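Side-chain contacts in EH1AB1 (Metagenome, PDB 6I8F), which hydrolyses esters as a member of the alpha/beta hydrolase family, probably through a serine-histidine-aspartate catalytic triad: residues A262-A267 with D281-A286; L169-D174 with V183-C188. All coordinates share one frame; numbering follows the deposited sequence.

Contact 1. Residues A262-A267 with D281-A286; sequences AFVLTA and DRLIEA
Leu283 reaches from helix 273-285 onto Ala262 and Val264 of strand 262-267, the first two elements of a beta-alpha-beta unit of the alpha/beta hydrolase fold that strand 290-296 completes. One methyl does the touching: CD1 of Leu283 meets Ala262 CB at 3.7 Å. The leucine CG stands anti to its carbonyl carbon and beside the backbone N (chi1 -72°), and the extended second torsion (chi2 166°) then carries CD1 out to the strand. Val264 answers with a single branch. Its CG1 is anti to the backbone N (chi1 -176°), while CG2, beside that nitrogen, is the methyl presented to the helix, and the two side chains cross obliquely. No hydrogen bond joins the two segments; between them only methyl groups touch. Leu283 also packs on Phe256 and on Thr290 of strand 290-296, whereas Phe263 leaves the strand by its other face and lies on helix 310-327. The same helix 273-285 also meets the second subunit: Arg277 of that subunit forms salt bridges with Asp281 and Glu285. The looser of the two strand contacts is Val264 CG2 to Leu283 CD1, at 4.2 Å.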
loop_
_atom_site.group_PDB
_atom_site.type_symbol
_atom_site.label_atom_id
_atom_site.label_comp_id
_atom_site.label_asym_id
_atom_site.label_seq_id
_atom_site.Cartn_x
_atom_site.Cartn_y
_atom_site.Cartn_z
ATOM N N ALA A 262 -0.569 5.484 -8.114
ATOM C CA ALA A 262 -1.592 4.481 -8.172
ATOM C C ALA A 262 -1.578 3.635 -6.901
ATOM O O ALA A 262 -0.552 3.498 -6.243
ATOM C CB ALA A 262 -1.365 3.612 -9.395
ATOM N N PHE A 263 -2.765 3.113 -6.577
ATOM C CA PHE A 263 -2.977 2.005 -5.687
ATOM C C PHE A 263 -3.636 0.903 -6.521
ATOM O O PHE A 263 -4.690 1.145 -7.107
ATOM C CB PHE A 263 -3.851 2.440 -4.510
ATOM C CG PHE A 263 -4.281 1.332 -3.587
ATOM C CD1 PHE A 263 -3.476 0.931 -2.535
ATOM C CD2 PHE A 263 -5.494 0.698 -3.751
ATOM C CE1 PHE A 263 -3.873 -0.078 -1.674
ATOM C CE2 PHE A 263 -5.883 -0.329 -2.906
ATOM C CZ PHE A 263 -5.080 -0.700 -1.857
ATOM N N VAL A 264 -3.014 -0.277 -6.588
ATOM C CA VAL A 264 -3.530 -1.402 -7.384
ATOM C C VAL A 264 -3.729 -2.594 -6.440
ATOM O O VAL A 264 -2.790 -3.035 -5.769
ATOM C CB VAL A 264 -2.587 -1.752 -8.554
ATOM C CG1 VAL A 264 -3.177 -2.847 -9.423
ATOM C CG2 VAL A 264 -2.232 -0.538 -9.402
ATOM N N LEU A 265 -4.967 -3.084 -6.367
ATOM C CA LEU A 265 -5.320 -4.167 -5.489
ATOM C C LEU A 265 -5.760 -5.365 -6.338
ATOM O O LEU A 265 -6.547 -5.190 -7.279
ATOM C CB LEU A 265 -6.436 -3.708 -4.546
ATOM C CG LEU A 265 -6.901 -4.741 -3.516
ATOM C CD1 LEU A 265 -7.379 -4.060 -2.247
ATOM C CD2 LEU A 265 -8.007 -5.621 -4.078
ATOM N N THR A 266 -5.240 -6.555 -6.003
ATOM C CA THR A 266 -5.738 -7.800 -6.568
ATOM C C THR A 266 -6.290 -8.711 -5.467
ATOM O O THR A 266 -5.856 -8.686 -4.307
ATOM C CB THR A 266 -4.675 -8.532 -7.398
ATOM O OG1 THR A 266 -3.553 -8.796 -6.555
ATOM C CG2 THR A 266 -4.257 -7.754 -8.629
ATOM N N ALA A 267 -7.278 -9.514 -5.861
ATOM C CA ALA A 267 -7.803 -10.608 -5.058
ATOM C C ALA A 267 -7.091 -11.899 -5.484
ATOM O O ALA A 267 -6.854 -12.105 -6.666
ATOM C CB ALA A 267 -9.303 -10.700 -5.232
ATOM N N ASP A 281 3.063 -3.651 -12.164
ATOM C CA ASP A 281 4.440 -3.892 -12.607
ATOM C C ASP A 281 4.862 -2.861 -13.666
ATOM O O ASP A 281 5.958 -2.314 -13.577
ATOM C CB ASP A 281 4.621 -5.316 -13.143
ATOM C CG ASP A 281 4.602 -6.382 -12.062
ATOM O OD1 ASP A 281 4.727 -6.023 -10.861
ATOM O OD2 ASP A 281 4.423 -7.557 -12.424
ATOM N N ARG A 282 3.996 -2.595 -14.652
ATOM C CA ARG A 282 4.302 -1.634 -15.720
ATOM C C ARG A 282 4.406 -0.224 -15.133
ATOM O O ARG A 282 5.309 0.561 -15.528
ATOM C CB ARG A 282 3.260 -1.657 -16.843
ATOM C CG ARG A 282 3.127 -2.984 -17.586
ATOM C CD ARG A 282 3.902 -3.157 -18.882
ATOM N NE ARG A 282 4.226 -1.939 -19.615
ATOM C CZ ARG A 282 3.790 -1.614 -20.836
ATOM N NH1 ARG A 282 2.804 -2.280 -21.417
ATOM N NH2 ARG A 282 4.346 -0.600 -21.474
ATOM N N LEU A 283 3.500 0.101 -14.195
ATOM C CA LEU A 283 3.553 1.401 -13.532
ATOM C C LEU A 283 4.888 1.531 -12.778
ATOM O O LEU A 283 5.570 2.529 -12.915
ATOM C CB LEU A 283 2.352 1.576 -12.598
ATOM C CG LEU A 283 1.005 1.794 -13.281
ATOM C CD1 LEU A 283 -0.138 1.600 -12.297
ATOM C CD2 LEU A 283 0.939 3.165 -13.937
ATOM N N ILE A 284 5.265 0.500 -12.013
ATOM C CA ILE A 284 6.481 0.559 -11.179
ATOM C C ILE A 284 7.710 0.754 -12.077
ATOM O O ILE A 284 8.553 1.614 -11.826
ATOM C CB ILE A 284 6.590 -0.690 -10.282
ATOM C CG1 ILE A 284 5.538 -0.647 -9.175
ATOM C CG2 ILE A 284 7.992 -0.854 -9.703
ATOM C CD1 ILE A 284 5.178 -2.002 -8.623
ATOM N N GLU A 285 7.779 -0.048 -13.141
ATOM C CA GLU A 285 8.922 -0.075 -14.035
ATOM C C GLU A 285 9.064 1.255 -14.793
ATOM O O GLU A 285 10.178 1.629 -15.133
ATOM C CB GLU A 285 8.847 -1.332 -14.902
ATOM C CG GLU A 285 9.385 -2.551 -14.165
ATOM C CD GLU A 285 8.620 -3.854 -14.331
ATOM O OE1 GLU A 285 8.397 -4.261 -15.500
ATOM O OE2 GLU A 285 8.263 -4.469 -13.287
ATOM N N ALA A 286 7.959 1.985 -14.996
ATOM C CA ALA A 286 7.983 3.295 -15.626
ATOM C C ALA A 286 8.321 4.405 -14.622
ATOM O O ALA A 286 8.308 5.573 -14.973
ATOM C CB ALA A 286 6.646 3.572 -16.268
#

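Contact 2. Residues L169-D174 with V183-C188; sequences LAVGGD and VVCQAC
Val171, on strand 169-174, places its two methyls against different residues of helix 176-190, and the two touches differ in closeness. The tight one is between Val171 CG2 and Cys185 SG, 3.6 Å apart, a sulfur-methyl contact in a buried interior. Chi1 of -66° sets CG1 of the valine beside the backbone N and puts CG2 in the cleft between that N and the carbonyl carbon, from where it meets the sulfur. The looser touch is methyl to methyl, Val171 CG1 to Val184 CG1 at 4.3 Å, and no hydrogen bond crosses between strand and helix. Away from the strand the helix becomes less enclosed: Ala187 is partly exposed, although Gln186 is buried and its NE2 is hydrogen-bonded to Pro250 O and Tyr279 OH. Farther along the strand come Gly173 and Asp174, leading into what is consistent with a nucleophile elbow of the GxSxG type, whose turn joins this strand to this helix. Val171 is further enclosed by Pro196, by Phe152 of helix 143-157 and by Tyr100 of strand 94-100; the unit closes with strand 198-202, whose Gln199 touches Cys185, so the helix packs over neighbouring parallel strands beside helix 143-157.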
loop_
_atom_site.group_PDB
_atom_site.type_symbol
_atom_site.label_atom_id
_atom_site.label_comp_id
_atom_site.label_asym_id
_atom_site.label_seq_id
_atom_site.Cartn_x
_atom_site.Cartn_y
_atom_site.Cartn_z
ATOM N N LEU A 169 -7.370 15.504 -7.204
ATOM C CA LEU A 169 -8.481 14.834 -7.860
ATOM C C LEU A 169 -8.039 13.426 -8.258
ATOM O O LEU A 169 -7.219 13.285 -9.151
ATOM C CB LEU A 169 -8.846 15.643 -9.108
ATOM C CG LEU A 169 -10.289 16.098 -9.229
ATOM C CD1 LEU A 169 -10.736 16.832 -7.970
ATOM C CD2 LEU A 169 -10.439 16.989 -10.452
ATOM N N ALA A 170 -8.585 12.403 -7.598
ATOM C CA ALA A 170 -8.279 11.020 -7.933
ATOM C C ALA A 170 -9.406 10.448 -8.795
ATOM O O ALA A 170 -10.532 10.937 -8.762
ATOM C CB ALA A 170 -8.119 10.214 -6.667
ATOM N N VAL A 171 -9.101 9.365 -9.502
ATOM C CA VAL A 171 -10.114 8.485 -10.081
ATOM C C VAL A 171 -9.901 7.084 -9.509
ATOM O O VAL A 171 -8.786 6.723 -9.100
ATOM C CB VAL A 171 -10.057 8.451 -11.619
ATOM C CG1 VAL A 171 -10.429 9.799 -12.203
ATOM C CG2 VAL A 171 -8.700 7.978 -12.145
ATOM N N GLY A 172 -10.974 6.301 -9.484
ATOM C CA GLY A 172 -10.879 4.960 -9.010
ATOM C C GLY A 172 -12.135 4.184 -9.290
ATOM O O GLY A 172 -13.138 4.725 -9.692
ATOM N N GLY A 173 -12.058 2.885 -9.062
ATOM C CA GLY A 173 -13.189 2.009 -9.299
ATOM C C GLY A 173 -12.795 0.566 -9.132
ATOM O O GLY A 173 -11.610 0.262 -9.044
ATOM N N ASP A 174 -13.807 -0.301 -9.070
ATOM C CA ASP A 174 -13.630 -1.728 -8.883
ATOM C C ASP A 174 -13.958 -2.449 -10.201
ATOM O O ASP A 174 -14.951 -2.137 -10.843
ATOM C CB ASP A 174 -14.473 -2.235 -7.708
ATOM C CG ASP A 174 -15.974 -2.019 -7.856
ATOM O OD1 ASP A 174 -16.389 -0.841 -7.933
ATOM O OD2 ASP A 174 -16.715 -3.035 -7.886
ATOM N N VAL A 183 -8.192 3.783 -17.741
ATOM C CA VAL A 183 -8.353 4.293 -19.100
ATOM C C VAL A 183 -8.501 5.814 -19.065
ATOM O O VAL A 183 -7.931 6.480 -19.914
ATOM C CB VAL A 183 -9.522 3.601 -19.821
ATOM C CG1 VAL A 183 -9.938 4.338 -21.090
ATOM C CG2 VAL A 183 -9.180 2.156 -20.131
ATOM N N VAL A 184 -9.246 6.354 -18.085
ATOM C CA VAL A 184 -9.388 7.811 -17.948
ATOM C C VAL A 184 -8.002 8.462 -17.856
ATOM O O VAL A 184 -7.752 9.479 -18.497
ATOM C CB VAL A 184 -10.272 8.222 -16.750
ATOM C CG1 VAL A 184 -10.175 9.715 -16.461
ATOM C CG2 VAL A 184 -11.724 7.821 -16.963
ATOM N N CYS A 185 -7.112 7.883 -17.044
ATOM C CA CYS A 185 -5.757 8.440 -16.861
ATOM C C CYS A 185 -4.987 8.449 -18.186
ATOM O O CYS A 185 -4.357 9.463 -18.526
ATOM C CB CYS A 185 -4.964 7.662 -15.826
ATOM S SG CYS A 185 -5.669 7.787 -14.161
ATOM N N GLN A 186 -5.050 7.330 -18.915
ATOM C CA GLN A 186 -4.347 7.185 -20.205
ATOM C C GLN A 186 -4.941 8.143 -21.246
ATOM O O GLN A 186 -4.184 8.755 -22.005
ATOM C CB GLN A 186 -4.393 5.746 -20.718
ATOM C CG GLN A 186 -3.454 4.817 -19.980
ATOM C CD GLN A 186 -3.321 3.505 -20.705
ATOM O OE1 GLN A 186 -3.551 3.430 -21.912
ATOM N NE2 GLN A 186 -2.962 2.465 -19.967
ATOM N N ALA A 187 -6.269 8.305 -21.224
ATOM C CA ALA A 187 -6.993 9.184 -22.168
ATOM C C ALA A 187 -6.555 10.640 -21.999
ATOM O O ALA A 187 -6.185 11.300 -22.974
ATOM C CB ALA A 187 -8.475 9.050 -21.979
ATOM N N CYS A 188 -6.563 11.126 -20.755
ATOM C CA CYS A 188 -6.098 12.485 -20.469
ATOM C C CYS A 188 -4.634 12.659 -20.887
ATOM O O CYS A 188 -4.263 13.667 -21.498
ATOM C CB CYS A 188 -6.250 12.834 -18.998
ATOM S SG CYS A 188 -7.988 12.912 -18.517
#

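Both contacts lay a helix on the same central sheet, each within a beta-alpha-beta unit, and strand 198-202 lies between their two strands. The touching residues of both are buried, and contact 2 lies nearer the centre of the chain (about 10 Å between centres, against about 15 Å for contact 1). Their chemistry differs too: contact 1 is wholly hydrocarbon and its helix carries acidic residues toward the second subunit, whereas contact 2 brings in a thiol, its segments touch no other chain, and its strand runs on toward the probable nucleophile. The two do not touch, their nearest atoms being about 7 Å apart.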